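Local coordinates for protein cobalamin biosynthesis precorrin-6Y methylase (CbiE) (Archaeoglobus fulgidus, PDB 2BB3) that probably methylates a precorrin intermediate on the route to adenosylcobalamin, with S-adenosyl-L-methionine as the likely methyl donor, at residues A[24-29]-A[117-122]. Sequence-based numbering, arbitrary orientation.
Sequences IWIVGS and IKIEPA
Ile-24 to Gly-28 and Ile-117 to Glu-120 run side by side as parallel strands, 4.8 Å apart at closest approach and 19° from exact alignment. Four backbone bonds join them. Lys-118 N reaches Ile-24 O, and Ile-26 N takes Lys-118 O at 2.9 Å. Glu-120 N then bonds Ile-26 O, and Gly-28 N bonds Glu-120 O.

Trp-25 and Lys-118 bury the largest areas of any residues in the contact. The indole leans across the neighbouring strand. Lys-118 CB sits over one face of the Trp-25 six-membered ring, 3.7 Å from the centroid, in a CH-pi contact. The lysine chain bends at chi3 (79°), which brings CE to 3.4 Å from Trp-25 CZ2. From the other side of the ring plane Glu-120 OE1 comes obliquely to Trp-25 CZ3, with the carboxylate turned 54° from the ring plane. Glu-120 CB packs on Val-27 CG1. Helix 38-46 covers the sheet face that carries Trp-25, Val-27 and Glu-120, with Ile-43 touching all three. With an alanine at Trp-25 the Lys-118 chain would probably lose its aromatic support, and a gap would be likely to open beside Glu-120.

The strands belong to the parallel sheet of the tetrapyrrole methylase fold. Strand 23-28 lies between 91-95 and 116-120.

Ile-24, Ile-26, Ile-117 and Ile-119 form the other, apolar face. Ile-117 CD1 lies 3.8 Å from Ile-26 CG1. Ile-119 runs alongside Ile-26, with CD1 3.7 Å from Ile-26 CB. Pro-99 touches both of these last two residues, and Ala-131 of the second subunit packs on Ile-119.

Past Glu-120, Ala-122 CB presses tightly on Gly-28 CA at 3.3 Å. Ala-122 N also makes a weak hydrogen bond to Asp-98, a residue that binds S-adenosyl-L-homocysteine.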
loop_
_atom_site.group_PDB
_atom_site.type_symbol
_atom_site.label_atom_id
_atom_site.label_comp_id
_atom_site.label_asym_id
_atom_site.label_seq_id
_atom_site.Cartn_x
_atom_site.Cartn_y
_atom_site.Cartn_z
ATOM N N ILE A 24 1.129 -13.851 -17.834
ATOM C CA ILE A 24 1.851 -12.594 -17.817
ATOM C C ILE A 24 1.938 -12.020 -16.404
ATOM O O ILE A 24 1.221 -12.441 -15.506
ATOM C CB ILE A 24 1.156 -11.512 -18.696
ATOM C CG1 ILE A 24 -0.153 -11.071 -18.048
ATOM C CG2 ILE A 24 0.905 -12.047 -20.098
ATOM C CD1 ILE A 24 -0.781 -9.851 -18.687
ATOM N N TRP A 25 2.825 -11.056 -16.219
ATOM C CA TRP A 25 2.959 -10.384 -14.948
ATOM C C TRP A 25 2.530 -8.931 -15.106
ATOM O O TRP A 25 2.686 -8.339 -16.168
ATOM C CB TRP A 25 4.408 -10.387 -14.459
ATOM C CG TRP A 25 4.845 -11.614 -13.733
ATOM C CD1 TRP A 25 5.458 -12.709 -14.269
ATOM C CD2 TRP A 25 4.767 -11.850 -12.318
ATOM N NE1 TRP A 25 5.780 -13.603 -13.277
ATOM C CE2 TRP A 25 5.373 -13.103 -12.072
ATOM C CE3 TRP A 25 4.261 -11.116 -11.233
ATOM C CZ2 TRP A 25 5.472 -13.648 -10.794
ATOM C CZ3 TRP A 25 4.364 -11.663 -9.953
ATOM C CH2 TRP A 25 4.972 -12.915 -9.748
ATOM N N ILE A 26 1.960 -8.375 -14.045
ATOM C CA ILE A 26 1.604 -6.965 -14.030
ATOM C C ILE A 26 2.396 -6.522 -12.823
ATOM O O ILE A 26 2.119 -6.965 -11.713
ATOM C CB ILE A 26 0.100 -6.685 -13.806
ATOM C CG1 ILE A 26 -0.733 -7.205 -14.995
ATOM C CG2 ILE A 26 -0.111 -5.177 -13.674
ATOM C CD1 ILE A 26 -2.232 -6.843 -14.946
ATOM N N VAL A 27 3.407 -5.688 -13.051
ATOM C CA VAL A 27 4.280 -5.223 -11.986
ATOM C C VAL A 27 4.203 -3.725 -11.757
ATOM O O VAL A 27 4.044 -2.949 -12.692
ATOM C CB VAL A 27 5.758 -5.567 -12.303
ATOM C CG1 VAL A 27 5.853 -7.003 -12.819
ATOM C CG2 VAL A 27 6.292 -4.617 -13.338
ATOM N N GLY A 28 4.316 -3.318 -10.500
ATOM C CA GLY A 28 4.282 -1.907 -10.190
ATOM C C GLY A 28 5.644 -1.280 -10.406
ATOM O O GLY A 28 6.682 -1.911 -10.165
ATOM N N SER A 29 5.653 -0.032 -10.853
ATOM C CA SER A 29 6.909 0.667 -11.076
ATOM C C SER A 29 7.257 1.488 -9.848
ATOM O O SER A 29 8.384 1.964 -9.696
ATOM C CB SER A 29 6.774 1.611 -12.262
ATOM O OG SER A 29 5.825 2.625 -11.982
ATOM N N ILE A 117 -2.735 -14.495 -14.762
ATOM C CA ILE A 117 -2.071 -13.241 -14.504
ATOM C C ILE A 117 -1.630 -13.178 -13.037
ATOM O O ILE A 117 -2.359 -13.589 -12.141
ATOM C CB ILE A 117 -2.951 -12.010 -14.907
ATOM C CG1 ILE A 117 -3.288 -11.172 -13.689
ATOM C CG2 ILE A 117 -4.182 -12.444 -15.681
ATOM C CD1 ILE A 117 -2.156 -10.274 -13.312
ATOM N N LYS A 118 -0.408 -12.703 -12.821
ATOM C CA LYS A 118 0.158 -12.556 -11.486
ATOM C C LYS A 118 0.551 -11.090 -11.260
ATOM O O LYS A 118 1.104 -10.429 -12.159
ATOM C CB LYS A 118 1.380 -13.476 -11.307
ATOM C CG LYS A 118 1.006 -14.940 -11.023
ATOM C CD LYS A 118 2.180 -15.916 -11.204
ATOM C CE LYS A 118 3.121 -15.902 -10.001
ATOM N NZ LYS A 118 4.305 -16.806 -10.184
ATOM N N ILE A 119 0.263 -10.593 -10.060
ATOM C CA ILE A 119 0.543 -9.220 -9.707
ATOM C C ILE A 119 1.749 -9.073 -8.790
ATOM O O ILE A 119 1.884 -9.807 -7.816
ATOM C CB ILE A 119 -0.666 -8.591 -8.955
ATOM C CG1 ILE A 119 -1.962 -8.813 -9.744
ATOM C CG2 ILE A 119 -0.387 -7.115 -8.667
ATOM C CD1 ILE A 119 -1.973 -8.193 -11.102
ATOM N N GLU A 120 2.635 -8.136 -9.117
ATOM C CA GLU A 120 3.773 -7.836 -8.256
ATOM C C GLU A 120 3.554 -6.418 -7.739
ATOM O O GLU A 120 3.586 -5.471 -8.516
ATOM C CB GLU A 120 5.110 -7.875 -8.998
ATOM C CG GLU A 120 6.333 -7.643 -8.073
ATOM C CD GLU A 120 6.388 -8.665 -6.939
ATOM O OE1 GLU A 120 5.882 -9.788 -7.142
ATOM O OE2 GLU A 120 6.932 -8.359 -5.854
ATOM N N PRO A 121 3.347 -6.258 -6.418
ATOM C CA PRO A 121 3.115 -4.973 -5.736
ATOM C C PRO A 121 4.273 -3.993 -5.812
ATOM O O PRO A 121 5.414 -4.385 -5.951
ATOM C CB PRO A 121 2.893 -5.371 -4.280
ATOM C CG PRO A 121 2.566 -6.839 -4.329
ATOM C CD PRO A 121 3.422 -7.357 -5.438
ATOM N N ALA A 122 3.968 -2.704 -5.704
ATOM C CA ALA A 122 5.002 -1.673 -5.676
ATOM C C ALA A 122 4.460 -0.569 -4.762
ATOM O O ALA A 122 3.333 -0.664 -4.298
ATOM C CB ALA A 122 5.265 -1.136 -7.083
#